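PDB 5B68: 4-alpha-glucanotransferase from Corynebacterium glutamicum, which belongs to the amylomaltases, also called disproportionating enzymes, and combines an N-terminal beta-sandwich domain with a larger domain of TIM-barrel type. Local coordinates for residues Q183-R188 and P671-P676; W193-F198 and I284-V289. All coordinates share one frame; numbering follows the deposited sequence.

Overall arrangement
Both contacts are buried in the TIM-barrel part of the chain, with centres 9 Å apart, and both use the loop between strand 177-182 and helix 198-209. Contact 1 sets the start of that loop against 671-676, far along the sequence; contact 2, nested inside the long loop that contact 1 closes, sets a later part of it against the beginning of helix 286-301. Neither has a hydrogen bond between its own two segments. Contact 1 is mixed, with hydroxyl, carbonyl and guanidinium groups against an indole and a proline, whereas contact 2 sets methyl groups against backbone carbonyls and aliphatic chain. R286, reaching Y185 and W673, and a backbone bond between I284 and C674 join them.

Contact 1: Q183-R188 and P671-P676; sequences QIYSVR and PNWCIP
Q183 O is gripped by two donors from S186: the backbone N, and OG at 2.6 Å, which lies in the carbonyl plane on a lone pair. The two bonds close the short 3-10 turn; S186 CB faces the other segment, 3.3 Å from I675 O. At its far end Q183 takes a second hydroxyl, for Y185 OH donates to OE1 at 2.6 Å, again in the carbonyl plane. Q183 OE1 and Y185 OH both meet the edge of the W673 indole, Y185 OH being 3.3 Å from W673 CE3. The Y185 ring also comes up to the W673 backbone, with CE1 3.2 Å from W673 O, a carbonyl that accepts a hydrogen bond from R286 NH1. W673 is the third residue of a type II turn, P671 to C674, with a positive phi of 73°. Further along, R188 bends at chi2 (85°) and again at chi3, which brings its guanidinium alongside P676, whose CB lies over one face, toward the rim, 3.2 Å from R188 NH2. R188 NH1 bonds to G194 O. In the barrel sheet strand 177-182, which leads into 183-188, lies beside strand 645-649; the loop holding 671-676 runs on from helix 650-654 toward helix 694-702, so the contact joins chain following the first and last barrel strands.

Contact 2: W193-F198 and I284-V289; sequences WGMGDF and IERNDV
V289 straddles the backbone carbonyl of W193, in a contact between a loop of the TIM-barrel domain and the capped N-terminal turn of helix 286-301. Both V289 methyls reach that oxygen: CG1 and CG2 each lie 3.3 Å from W193 O. With CG1 anti to the backbone N (chi1 178°), the fork of the valine opens onto the loop, and CG1 also packs on W193 CB at 4.0 Å. The indole itself continues past this point to lie on K293 and V296 of the same helix, and its NE1 donates to E251 OE2. One residue on, G194, at a positive phi of 81° that suits a residue without a side chain, meets I284 through its backbone, with I284 CD1 3.3 Å from G194 O. I284 turns its other branch to M195, where CG2 comes within 4.0 Å of M195 CB.

Beyond CB, M195 and R286 cross at about a right angle. The sulfur of M195 rests 4.1 Å from R286 CG, so thioether meets aliphatic chain, and the methyl CE goes on to the guanidinium, approaching it obliquely. R286 is extended from CG to NE, and its charged head has further partners: NH1 bonds to W673 O, NH2 makes a salt bridge with D232, and the guanidinium has a cation-pi contact with Y185. M195 touches Y185 too, so the tyrosine borders both crossing chains. At the start of the helix E285 is the N-cap: N287 N donates to E285 OE2 at 2.7 Å, nearly straight at 161°, OE2 accepting through its anti lone pair, the one away from OE1.

Contact 1: Q183-R188 and P671-P676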
loop_
_atom_site.group_PDB
_atom_site.type_symbol
_atom_site.label_atom_id
_atom_site.label_comp_id
_atom_site.label_asym_id
_atom_site.label_seq_id
_atom_site.Cartn_x
_atom_site.Cartn_y
_atom_site.Cartn_z
ATOM N N GLN A 183 -13.420 4.629 -4.829
ATOM C CA GLN A 183 -13.239 3.180 -4.895
ATOM C C GLN A 183 -13.616 2.755 -6.298
ATOM O O GLN A 183 -14.800 2.532 -6.635
ATOM C CB GLN A 183 -14.059 2.481 -3.824
ATOM C CG GLN A 183 -13.675 2.898 -2.449
ATOM C CD GLN A 183 -12.334 2.325 -2.006
ATOM O OE1 GLN A 183 -12.217 1.110 -1.908
ATOM N NE2 GLN A 183 -11.352 3.169 -1.703
ATOM N N ILE A 184 -12.637 2.716 -7.201
ATOM C CA ILE A 184 -12.953 2.686 -8.626
ATOM C C ILE A 184 -13.780 1.476 -9.106
ATOM O O ILE A 184 -14.567 1.612 -10.044
ATOM C CB ILE A 184 -11.669 2.932 -9.522
ATOM C CG1 ILE A 184 -12.025 3.243 -10.968
ATOM C CG2 ILE A 184 -10.761 1.726 -9.437
ATOM C CD1 ILE A 184 -12.818 4.519 -11.083
ATOM N N TYR A 185 -13.581 0.324 -8.484
ATOM C CA TYR A 185 -14.377 -0.910 -8.812
ATOM C C TYR A 185 -15.899 -0.614 -8.605
ATOM O O TYR A 185 -16.750 -1.222 -9.230
ATOM C CB TYR A 185 -13.953 -2.098 -7.888
ATOM C CG TYR A 185 -13.921 -1.793 -6.435
ATOM C CD1 TYR A 185 -15.105 -1.855 -5.672
ATOM C CD2 TYR A 185 -12.771 -1.358 -5.801
ATOM C CE1 TYR A 185 -15.112 -1.519 -4.365
ATOM C CE2 TYR A 185 -12.764 -1.003 -4.455
ATOM C CZ TYR A 185 -13.967 -1.078 -3.759
ATOM O OH TYR A 185 -14.039 -0.725 -2.460
ATOM N N SER A 186 -16.193 0.309 -7.704
ATOM C CA SER A 186 -17.586 0.629 -7.371
ATOM C C SER A 186 -18.218 1.705 -8.229
ATOM O O SER A 186 -19.422 1.932 -8.093
ATOM C CB SER A 186 -17.733 1.061 -5.901
ATOM O OG SER A 186 -17.237 2.386 -5.626
ATOM N N VAL A 187 -17.439 2.368 -9.076
ATOM C CA VAL A 187 -17.942 3.463 -9.886
ATOM C C VAL A 187 -18.049 3.034 -11.331
ATOM O O VAL A 187 -17.079 2.664 -11.944
ATOM C CB VAL A 187 -17.003 4.678 -9.840
ATOM C CG1 VAL A 187 -17.633 5.873 -10.519
ATOM C CG2 VAL A 187 -16.635 5.008 -8.426
ATOM N N ARG A 188 -19.247 3.138 -11.871
ATOM C CA ARG A 188 -19.540 2.631 -13.179
ATOM C C ARG A 188 -19.904 3.748 -14.145
ATOM O O ARG A 188 -20.449 4.760 -13.763
ATOM C CB ARG A 188 -20.705 1.647 -13.104
ATOM C CG ARG A 188 -20.373 0.281 -12.534
ATOM C CD ARG A 188 -20.441 0.246 -11.020
ATOM N NE ARG A 188 -21.771 0.508 -10.505
ATOM C CZ ARG A 188 -22.731 -0.396 -10.361
ATOM N NH1 ARG A 188 -22.533 -1.654 -10.706
ATOM N NH2 ARG A 188 -23.899 -0.037 -9.879
ATOM N N PRO A 671 -21.322 -6.899 2.791
ATOM C CA PRO A 671 -20.601 -7.064 1.530
ATOM C C PRO A 671 -19.469 -6.055 1.347
ATOM O O PRO A 671 -19.501 -5.250 0.440
ATOM C CB PRO A 671 -21.681 -6.851 0.469
ATOM C CG PRO A 671 -22.935 -6.522 1.191
ATOM C CD PRO A 671 -22.595 -6.203 2.598
ATOM N N ASN A 672 -18.435 -6.166 2.170
ATOM C CA ASN A 672 -17.332 -5.239 2.118
ATOM C C ASN A 672 -16.744 -5.276 0.726
ATOM O O ASN A 672 -16.665 -6.320 0.106
ATOM C CB ASN A 672 -16.248 -5.622 3.128
ATOM C CG ASN A 672 -16.733 -5.581 4.554
ATOM O OD1 ASN A 672 -17.267 -4.589 4.999
ATOM N ND2 ASN A 672 -16.535 -6.664 5.277
ATOM N N TRP A 673 -16.418 -4.098 0.221
ATOM C CA TRP A 673 -15.723 -3.935 -1.036
ATOM C C TRP A 673 -16.591 -4.223 -2.248
ATOM O O TRP A 673 -16.097 -4.346 -3.336
ATOM C CB TRP A 673 -14.465 -4.781 -1.067
ATOM C CG TRP A 673 -13.674 -4.708 0.176
ATOM C CD1 TRP A 673 -13.474 -5.702 1.067
ATOM C CD2 TRP A 673 -12.963 -3.577 0.674
ATOM N NE1 TRP A 673 -12.690 -5.272 2.085
ATOM C CE2 TRP A 673 -12.366 -3.964 1.872
ATOM C CE3 TRP A 673 -12.782 -2.267 0.224
ATOM C CZ2 TRP A 673 -11.606 -3.103 2.632
ATOM C CZ3 TRP A 673 -12.023 -1.421 0.979
ATOM C CH2 TRP A 673 -11.443 -1.838 2.169
ATOM N N CYS A 674 -17.886 -4.349 -2.025
ATOM C CA CYS A 674 -18.846 -4.659 -3.075
ATOM C C CYS A 674 -19.995 -3.661 -3.267
ATOM O O CYS A 674 -20.961 -3.975 -3.922
ATOM C CB CYS A 674 -19.439 -6.039 -2.832
ATOM S SG CYS A 674 -18.191 -7.340 -2.793
ATOM N N ILE A 675 -19.887 -2.485 -2.667
ATOM C CA ILE A 675 -20.998 -1.542 -2.623
ATOM C C ILE A 675 -20.882 -0.522 -3.750
ATOM O O ILE A 675 -20.042 0.342 -3.694
ATOM C CB ILE A 675 -21.001 -0.787 -1.275
ATOM C CG1 ILE A 675 -21.008 -1.755 -0.085
ATOM C CG2 ILE A 675 -22.147 0.201 -1.196
ATOM C CD1 ILE A 675 -22.197 -2.682 -0.015
ATOM N N PRO A 676 -21.745 -0.621 -4.755
ATOM C CA PRO A 676 -21.714 0.327 -5.907
ATOM C C PRO A 676 -22.096 1.757 -5.523
ATOM O O PRO A 676 -22.794 1.979 -4.505
ATOM C CB PRO A 676 -22.734 -0.221 -6.853
ATOM C CG PRO A 676 -23.735 -0.838 -5.954
ATOM C CD PRO A 676 -22.980 -1.437 -4.807
#

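Contact 2: W193-F198 and I284-V289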
loop_
_atom_site.group_PDB
_atom_site.type_symbol
_atom_site.label_atom_id
_atom_site.label_comp_id
_atom_site.label_asym_id
_atom_site.label_seq_id
_atom_site.Cartn_x
_atom_site.Cartn_y
_atom_site.Cartn_z
ATOM N N TRP A 193 -18.436 -3.090 -17.400
ATOM C CA TRP A 193 -18.999 -4.435 -17.159
ATOM C C TRP A 193 -19.389 -4.661 -15.738
ATOM O O TRP A 193 -18.796 -5.494 -15.014
ATOM C CB TRP A 193 -18.035 -5.524 -17.670
ATOM C CG TRP A 193 -17.900 -5.599 -19.142
ATOM C CD1 TRP A 193 -18.054 -4.588 -20.076
ATOM C CD2 TRP A 193 -17.534 -6.766 -19.901
ATOM N NE1 TRP A 193 -17.796 -5.062 -21.321
ATOM C CE2 TRP A 193 -17.485 -6.392 -21.245
ATOM C CE3 TRP A 193 -17.210 -8.080 -19.554
ATOM C CZ2 TRP A 193 -17.138 -7.286 -22.262
ATOM C CZ3 TRP A 193 -16.870 -8.976 -20.598
ATOM C CH2 TRP A 193 -16.833 -8.550 -21.907
ATOM N N GLY A 194 -20.348 -3.868 -15.239
ATOM C CA GLY A 194 -20.786 -4.106 -13.888
ATOM C C GLY A 194 -19.895 -3.514 -12.816
ATOM O O GLY A 194 -20.264 -3.469 -11.665
ATOM N N MET A 195 -18.675 -3.162 -13.166
ATOM C CA MET A 195 -17.760 -2.657 -12.170
ATOM C C MET A 195 -16.767 -1.747 -12.867
ATOM O O MET A 195 -16.532 -1.889 -14.041
ATOM C CB MET A 195 -17.080 -3.815 -11.433
ATOM C CG MET A 195 -15.756 -4.271 -12.001
ATOM S SD MET A 195 -14.947 -5.655 -11.174
ATOM C CE MET A 195 -13.664 -4.888 -10.208
ATOM N N GLY A 196 -16.195 -0.813 -12.138
ATOM C CA GLY A 196 -15.318 0.170 -12.818
ATOM C C GLY A 196 -14.037 -0.478 -13.330
ATOM O O GLY A 196 -13.548 -1.477 -12.718
ATOM N N ASP A 197 -13.501 0.092 -14.368
ATOM C CA ASP A 197 -12.337 -0.429 -15.081
ATOM C C ASP A 197 -11.371 0.701 -15.379
ATOM O O ASP A 197 -11.585 1.843 -14.906
ATOM C CB ASP A 197 -12.818 -1.221 -16.325
ATOM C CG ASP A 197 -13.584 -0.371 -17.350
ATOM O OD1 ASP A 197 -13.228 0.814 -17.557
ATOM O OD2 ASP A 197 -14.537 -0.878 -17.994
ATOM N N PHE A 198 -10.285 0.416 -16.099
ATOM C CA PHE A 198 -9.237 1.478 -16.322
ATOM C C PHE A 198 -9.795 2.630 -17.155
ATOM O O PHE A 198 -9.327 3.767 -17.068
ATOM C CB PHE A 198 -7.954 0.931 -17.047
ATOM C CG PHE A 198 -7.250 -0.173 -16.274
ATOM C CD1 PHE A 198 -6.755 0.056 -15.011
ATOM C CD2 PHE A 198 -6.996 -1.391 -16.871
ATOM C CE1 PHE A 198 -6.047 -0.924 -14.328
ATOM C CE2 PHE A 198 -6.282 -2.376 -16.204
ATOM C CZ PHE A 198 -5.855 -2.156 -14.906
ATOM N N ILE A 284 -21.727 -5.652 -6.010
ATOM C CA ILE A 284 -20.813 -5.905 -7.121
ATOM C C ILE A 284 -20.398 -7.404 -7.069
ATOM O O ILE A 284 -19.992 -7.849 -5.995
ATOM C CB ILE A 284 -19.519 -5.043 -6.972
ATOM C CG1 ILE A 284 -19.791 -3.525 -7.045
ATOM C CG2 ILE A 284 -18.523 -5.397 -8.073
ATOM C CD1 ILE A 284 -20.287 -3.073 -8.390
ATOM N N GLU A 285 -20.426 -8.096 -8.203
ATOM C CA GLU A 285 -19.953 -9.520 -8.302
ATOM C C GLU A 285 -18.765 -9.551 -9.263
ATOM O O GLU A 285 -18.910 -9.402 -10.474
ATOM C CB GLU A 285 -21.050 -10.525 -8.750
ATOM C CG GLU A 285 -20.560 -11.992 -8.859
ATOM C CD GLU A 285 -19.814 -12.543 -7.607
ATOM O OE1 GLU A 285 -20.519 -12.994 -6.663
ATOM O OE2 GLU A 285 -18.522 -12.536 -7.526
ATOM N N ARG A 286 -17.593 -9.742 -8.671
ATOM C CA ARG A 286 -16.367 -9.763 -9.436
ATOM C C ARG A 286 -16.275 -11.074 -10.203
ATOM O O ARG A 286 -15.763 -11.096 -11.334
ATOM C CB ARG A 286 -15.203 -9.609 -8.509
ATOM C CG ARG A 286 -15.030 -8.212 -7.919
ATOM C CD ARG A 286 -13.928 -8.179 -6.909
ATOM N NE ARG A 286 -13.681 -6.804 -6.462
ATOM C CZ ARG A 286 -14.396 -6.133 -5.556
ATOM N NH1 ARG A 286 -14.099 -4.881 -5.304
ATOM N NH2 ARG A 286 -15.426 -6.673 -4.914
ATOM N N ASN A 287 -16.785 -12.170 -9.610
ATOM C CA ASN A 287 -16.428 -13.503 -10.199
ATOM C C ASN A 287 -16.944 -13.730 -11.571
ATOM O O ASN A 287 -16.169 -14.106 -12.448
ATOM C CB ASN A 287 -16.711 -14.673 -9.257
ATOM C CG ASN A 287 -15.810 -14.633 -8.034
ATOM O OD1 ASN A 287 -14.667 -14.163 -8.114
ATOM N ND2 ASN A 287 -16.309 -15.120 -6.898
ATOM N N ASP A 288 -18.225 -13.497 -11.832
ATOM C CA ASP A 288 -18.710 -13.727 -13.232
ATOM C C ASP A 288 -18.212 -12.694 -14.228
ATOM O O ASP A 288 -17.924 -13.004 -15.371
ATOM C CB ASP A 288 -20.236 -13.959 -13.328
ATOM C CG ASP A 288 -21.057 -12.876 -12.677
ATOM O OD1 ASP A 288 -20.525 -11.866 -12.185
ATOM O OD2 ASP A 288 -22.285 -13.055 -12.629
ATOM N N VAL A 289 -18.047 -11.461 -13.769
ATOM C CA VAL A 289 -17.397 -10.430 -14.622
ATOM C C VAL A 289 -15.959 -10.850 -15.019
ATOM O O VAL A 289 -15.581 -10.774 -16.198
ATOM C CB VAL A 289 -17.342 -9.026 -13.940
ATOM C CG1 VAL A 289 -16.626 -8.020 -14.861
ATOM C CG2 VAL A 289 -18.771 -8.510 -13.656
#